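Local coordinates for protein probable aminotransferase (Pseudomonas aeruginosa, PDB 5YKR) that belongs to the class-III aminotransferases, enzymes of the pyridoxal-phosphate-dependent aminotransferase fold, and carries its cofactor as a modified lysine in a two-chain assembly, at residues 135-140 / 333-338; 151-156 / 305-310. One frame throughout, in Å; residues are numbered along the deposited sequence.

Contact 1 of 2, residues 135-140 / 333-338; sequences VTTSAT and ALQLAA
Val135 and Gln335 mark the closest approach of the two backbones, with CA atoms 8.8 Å apart, and side chains span the gap. Residues 135-140 run off the end of strand 132-136, an outermost strand of the seven-stranded mixed sheet of this aminotransferase fold, and turn into helix 139-154; residues 333-338 form the first turns of helix 333-346. Gln335 does the reaching: with CG beside its backbone N (chi1 -71°) and the chain straight beyond it (chi2 179°), the carboxamide comes to the strand end. There NE2 donates to Thr136 O at 3.1 Å, standing 39° out of the carbonyl plane. The same NE2 also donates to Pro293 O, and Gln335 OE1 receives a weak bond from Gly331 N; the two backbone oxygens facing NE2 probably fix which way round this buried amide lies. Val135 slides past the glutamine in the opposite direction, its CG1 3.4 Å from Gln335 OE1, while its CG2 lies 4.3 Å from Leu336 CD2. Trp41 of the second subunit packs on Val135, and Pro46 of that subunit on Leu336. Residues 139-140 already belong to the helix, and Thr140 OG1 hydrogen-bonds to OP3 of the modified residue LLP at position 286. The turn between strand and helix is held from within: Thr136 OG1 donates to Ser138 O at 2.8 Å.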
loop_
_atom_site.group_PDB
_atom_site.type_symbol
_atom_site.label_atom_id
_atom_site.label_comp_id
_atom_site.label_asym_id
_atom_site.label_seq_id
_atom_site.Cartn_x
_atom_site.Cartn_y
_atom_site.Cartn_z
ATOM N N VAL A 135 7.692 6.616 6.075
ATOM C CA VAL A 135 6.290 6.563 5.612
ATOM C C VAL A 135 6.098 5.454 4.624
ATOM O O VAL A 135 6.974 5.206 3.774
ATOM C CB VAL A 135 5.895 7.899 4.949
ATOM C CG1 VAL A 135 4.469 7.917 4.431
ATOM C CG2 VAL A 135 6.125 9.046 5.890
ATOM N N THR A 136 4.977 4.784 4.724
ATOM C CA THR A 136 4.541 3.748 3.777
ATOM C C THR A 136 3.164 4.113 3.181
ATOM O O THR A 136 2.554 5.118 3.586
ATOM C CB THR A 136 4.475 2.381 4.431
ATOM O OG1 THR A 136 3.424 2.423 5.396
ATOM C CG2 THR A 136 5.800 1.949 5.038
ATOM N N THR A 137 2.631 3.249 2.322
ATOM C CA THR A 137 1.246 3.443 1.808
ATOM C C THR A 137 0.193 2.683 2.584
ATOM O O THR A 137 -0.977 2.764 2.217
ATOM C CB THR A 137 1.189 3.152 0.295
ATOM O OG1 THR A 137 1.626 1.837 0.033
ATOM C CG2 THR A 137 2.045 4.113 -0.481
ATOM N N SER A 138 0.582 1.962 3.627
ATOM C CA SER A 138 -0.415 1.259 4.500
ATOM C C SER A 138 0.240 0.764 5.782
ATOM O O SER A 138 1.431 0.525 5.835
ATOM C CB SER A 138 -0.974 0.045 3.780
ATOM O OG SER A 138 0.010 -0.977 3.594
ATOM N N ALA A 139 -0.583 0.556 6.801
ATOM C CA ALA A 139 -0.121 -0.064 8.026
ATOM C C ALA A 139 0.459 -1.453 7.759
ATOM O O ALA A 139 1.446 -1.836 8.353
ATOM C CB ALA A 139 -1.214 -0.126 9.070
ATOM N N THR A 140 -0.195 -2.216 6.882
ATOM C CA THR A 140 0.379 -3.509 6.523
ATOM C C THR A 140 1.831 -3.384 6.092
ATOM O O THR A 140 2.697 -4.158 6.571
ATOM C CB THR A 140 -0.421 -4.151 5.376
ATOM O OG1 THR A 140 -1.730 -4.504 5.826
ATOM C CG2 THR A 140 0.268 -5.383 4.866
ATOM N N ALA A 333 4.461 13.826 -1.541
ATOM C CA ALA A 333 4.115 15.171 -1.106
ATOM C C ALA A 333 2.657 15.280 -0.629
ATOM O O ALA A 333 2.355 15.971 0.343
ATOM C CB ALA A 333 4.368 16.137 -2.263
ATOM N N LEU A 334 1.772 14.581 -1.321
ATOM C CA LEU A 334 0.345 14.655 -0.956
ATOM C C LEU A 334 0.102 14.028 0.411
ATOM O O LEU A 334 -0.605 14.602 1.259
ATOM C CB LEU A 334 -0.478 13.953 -2.049
ATOM C CG LEU A 334 -1.957 14.225 -1.993
ATOM C CD1 LEU A 334 -2.208 15.679 -2.316
ATOM C CD2 LEU A 334 -2.725 13.358 -2.936
ATOM N N GLN A 335 0.699 12.860 0.677
ATOM C CA GLN A 335 0.591 12.241 1.996
ATOM C C GLN A 335 1.109 13.153 3.086
ATOM O O GLN A 335 0.480 13.325 4.129
ATOM C CB GLN A 335 1.409 10.952 2.078
ATOM C CG GLN A 335 0.864 9.750 1.288
ATOM C CD GLN A 335 1.839 8.567 1.480
ATOM O OE1 GLN A 335 3.072 8.762 1.399
ATOM N NE2 GLN A 335 1.337 7.395 1.800
ATOM N N LEU A 336 2.285 13.749 2.850
ATOM C CA LEU A 336 2.901 14.566 3.877
ATOM C C LEU A 336 2.071 15.839 4.181
ATOM O O LEU A 336 1.976 16.275 5.336
ATOM C CB LEU A 336 4.344 14.922 3.495
ATOM C CG LEU A 336 5.413 13.926 3.984
ATOM C CD1 LEU A 336 5.536 13.955 5.505
ATOM C CD2 LEU A 336 5.180 12.496 3.540
ATOM N N ALA A 337 1.479 16.437 3.142
ATOM C CA ALA A 337 0.610 17.594 3.360
ATOM C C ALA A 337 -0.599 17.220 4.245
ATOM O O ALA A 337 -0.984 17.957 5.153
ATOM C CB ALA A 337 0.145 18.154 2.051
ATOM N N ALA A 338 -1.213 16.070 3.933
ATOM C CA ALA A 338 -2.364 15.609 4.700
ATOM C C ALA A 338 -1.994 15.266 6.127
ATOM O O ALA A 338 -2.768 15.540 7.057
ATOM C CB ALA A 338 -3.037 14.435 4.000
#

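Contact 2 of 2, residues 151-156 / 305-310; sequences RMLSGR and ERIWAV
Leu153 packs against Arg306, Ile307 and Val310, joining the last turn of helix 139-154 to the C-terminal part of helix 301-310 in a helix-helix contact at the surface of the aminotransferase fold. The backbones come close here, 5.6 Å between the CA atoms of Leu153 and Ile307. On the tight, apolar side Leu153 CD2 meets Ile307 CG1 at 3.8 Å, and Val310 rests against the other helix: its CG2 lies 4.0 Å from Met152 CB, while its CG1 approaches the Met152 carbonyl oxygen. The leucine holds CG between its backbone N and carbonyl carbon (chi1 76°), an uncommon setting in a helix, which splits its methyls between Ile307 and Arg306. His190 of the second subunit packs on Met152, and Tyr43 of that subunit on Ile307.

The wet side belongs to Arg306. Its chain bends at chi3 (75°) and crosses Leu153 at about a right angle; Leu153 CD1 lies over one guanidinium face, 3.7 Å above the plane and offset toward the rim. No direct hydrogen bond joins the two segments. Instead two waters at the guanidinium edge, in its plane, both donate to Leu153 O and bridge that carbonyl to NE and NH2 of the arginine. NH1 forms a salt bridge with Asp253 OD1. Beyond Leu153 the helix ends at Gly155, whose phi is positive, and an ST turn spans this end, with Arg156 N donating to Ser154 OG at 3.0 Å.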
loop_
_atom_site.group_PDB
_atom_site.type_symbol
_atom_site.label_atom_id
_atom_site.label_comp_id
_atom_site.label_asym_id
_atom_site.label_seq_id
_atom_site.Cartn_x
_atom_site.Cartn_y
_atom_site.Cartn_z
ATOM N N ARG A 151 14.588 -8.711 10.953
ATOM C CA ARG A 151 15.325 -9.911 10.504
ATOM C C ARG A 151 16.760 -9.554 10.067
ATOM O O ARG A 151 17.726 -10.272 10.398
ATOM C CB ARG A 151 14.578 -10.650 9.400
ATOM C CG ARG A 151 13.304 -11.309 9.864
ATOM C CD ARG A 151 12.761 -12.254 8.780
ATOM N NE ARG A 151 11.619 -13.005 9.254
ATOM C CZ ARG A 151 10.354 -12.705 9.109
ATOM N NH1 ARG A 151 9.982 -11.667 8.428
ATOM N NH2 ARG A 151 9.427 -13.518 9.692
ATOM N N MET A 152 16.899 -8.438 9.344
ATOM C CA MET A 152 18.217 -7.996 8.889
ATOM C C MET A 152 19.139 -7.647 10.050
ATOM O O MET A 152 20.289 -8.127 10.066
ATOM C CB MET A 152 18.117 -6.783 7.966
ATOM C CG MET A 152 17.514 -7.099 6.593
ATOM S SD MET A 152 17.039 -5.616 5.694
ATOM C CE MET A 152 18.566 -4.717 5.612
ATOM N N LEU A 153 18.631 -6.886 11.028
ATOM C CA LEU A 153 19.499 -6.418 12.113
ATOM C C LEU A 153 19.825 -7.506 13.095
ATOM O O LEU A 153 20.910 -7.495 13.707
ATOM C CB LEU A 153 18.918 -5.187 12.757
ATOM C CG LEU A 153 17.732 -5.343 13.712
ATOM C CD1 LEU A 153 18.218 -5.632 15.134
ATOM C CD2 LEU A 153 16.867 -4.106 13.737
ATOM N N SER A 154 18.921 -8.490 13.247
ATOM C CA SER A 154 19.093 -9.492 14.308
ATOM C C SER A 154 19.732 -10.769 13.792
ATOM O O SER A 154 20.313 -11.519 14.562
ATOM C CB SER A 154 17.741 -9.837 14.914
ATOM O OG SER A 154 16.909 -10.587 14.012
ATOM N N GLY A 155 19.590 -11.049 12.500
ATOM C CA GLY A 155 19.992 -12.355 11.976
ATOM C C GLY A 155 19.108 -13.496 12.377
ATOM O O GLY A 155 19.487 -14.668 12.129
ATOM N N ARG A 156 17.933 -13.184 12.955
ATOM C CA ARG A 156 16.967 -14.181 13.389
ATOM C C ARG A 156 15.739 -14.121 12.458
ATOM O O ARG A 156 15.408 -13.058 11.934
ATOM C CB ARG A 156 16.534 -13.859 14.796
ATOM C CG ARG A 156 17.684 -13.986 15.802
ATOM C CD ARG A 156 17.177 -13.452 17.133
ATOM N NE ARG A 156 18.144 -12.654 17.784
ATOM C CZ ARG A 156 17.880 -11.733 18.713
ATOM N NH1 ARG A 156 16.642 -11.450 19.110
ATOM N NH2 ARG A 156 18.889 -11.049 19.231
ATOM N N GLU A 305 20.544 2.607 14.874
ATOM C CA GLU A 305 21.951 2.327 14.709
ATOM C C GLU A 305 22.204 0.893 14.252
ATOM O O GLU A 305 23.132 0.632 13.462
ATOM C CB GLU A 305 22.756 2.672 15.975
ATOM C CG GLU A 305 22.797 4.173 16.206
ATOM C CD GLU A 305 23.569 4.604 17.388
ATOM O OE1 GLU A 305 24.208 3.711 18.010
ATOM O OE2 GLU A 305 23.632 5.829 17.653
ATOM N N ARG A 306 21.386 -0.045 14.708
ATOM C CA ARG A 306 21.513 -1.438 14.260
ATOM C C ARG A 306 21.094 -1.596 12.807
ATOM O O ARG A 306 21.754 -2.275 12.036
ATOM C CB ARG A 306 20.731 -2.345 15.154
ATOM C CG ARG A 306 21.510 -2.332 16.487
ATOM C CD ARG A 306 20.939 -3.130 17.536
ATOM N NE ARG A 306 21.158 -4.525 17.343
ATOM C CZ ARG A 306 20.831 -5.401 18.261
ATOM N NH1 ARG A 306 20.260 -4.983 19.367
ATOM N NH2 ARG A 306 21.050 -6.680 18.066
ATOM N N ILE A 307 20.049 -0.875 12.414
ATOM C CA ILE A 307 19.599 -0.900 11.014
ATOM C C ILE A 307 20.642 -0.275 10.084
ATOM O O ILE A 307 20.987 -0.855 9.028
ATOM C CB ILE A 307 18.246 -0.180 10.870
ATOM C CG1 ILE A 307 17.170 -0.963 11.583
ATOM C CG2 ILE A 307 17.897 0.088 9.396
ATOM C CD1 ILE A 307 15.854 -0.219 11.785
ATOM N N TRP A 308 21.184 0.882 10.459
ATOM C CA TRP A 308 22.183 1.517 9.585
ATOM C C TRP A 308 23.427 0.654 9.369
ATOM O O TRP A 308 24.021 0.673 8.278
ATOM C CB TRP A 308 22.575 2.854 10.153
ATOM C CG TRP A 308 21.443 3.871 10.172
ATOM C CD1 TRP A 308 20.473 4.072 9.235
ATOM C CD2 TRP A 308 21.291 4.903 11.143
ATOM N NE1 TRP A 308 19.671 5.115 9.628
ATOM C CE2 TRP A 308 20.172 5.654 10.788
ATOM C CE3 TRP A 308 21.969 5.234 12.311
ATOM C CZ2 TRP A 308 19.729 6.733 11.547
ATOM C CZ3 TRP A 308 21.515 6.312 13.056
ATOM C CH2 TRP A 308 20.422 7.046 12.670
ATOM N N ALA A 309 23.774 -0.175 10.351
ATOM C CA ALA A 309 24.936 -1.032 10.215
ATOM C C ALA A 309 24.683 -2.225 9.322
ATOM O O ALA A 309 25.656 -2.876 8.911
ATOM C CB ALA A 309 25.400 -1.447 11.580
ATOM N N VAL A 310 23.439 -2.576 9.018
ATOM C CA VAL A 310 23.120 -3.587 8.012
ATOM C C VAL A 310 22.548 -3.013 6.729
ATOM O O VAL A 310 22.383 -3.756 5.743
ATOM C CB VAL A 310 22.188 -4.706 8.590
ATOM C CG1 VAL A 310 22.923 -5.507 9.656
ATOM C CG2 VAL A 310 20.851 -4.153 9.119
HETATM O O HOH W 1 22.394 -5.568 14.834
HETATM O O HOH W 2 22.521 -8.107 16.235
#

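Overall arrangement
Helix 139-154 ties the two sites together: contact 1 lies at its start, where the chain leaves the outer strand, and contact 2 at its far end, with centres about 25 Å apart. The partner helices, 301-310 and 333-346, are consecutive in the chain, and contact 2 is nested within the loop that contact 1 closes. Contact 1 is wholly buried and sparse, centred on one glutamine whose NE2 donates to two backbone oxygens. Contact 2, at the surface, buries twice the area, packs aliphatic groups closely and leaves its polar bridging to water. The second subunit touches both contacts.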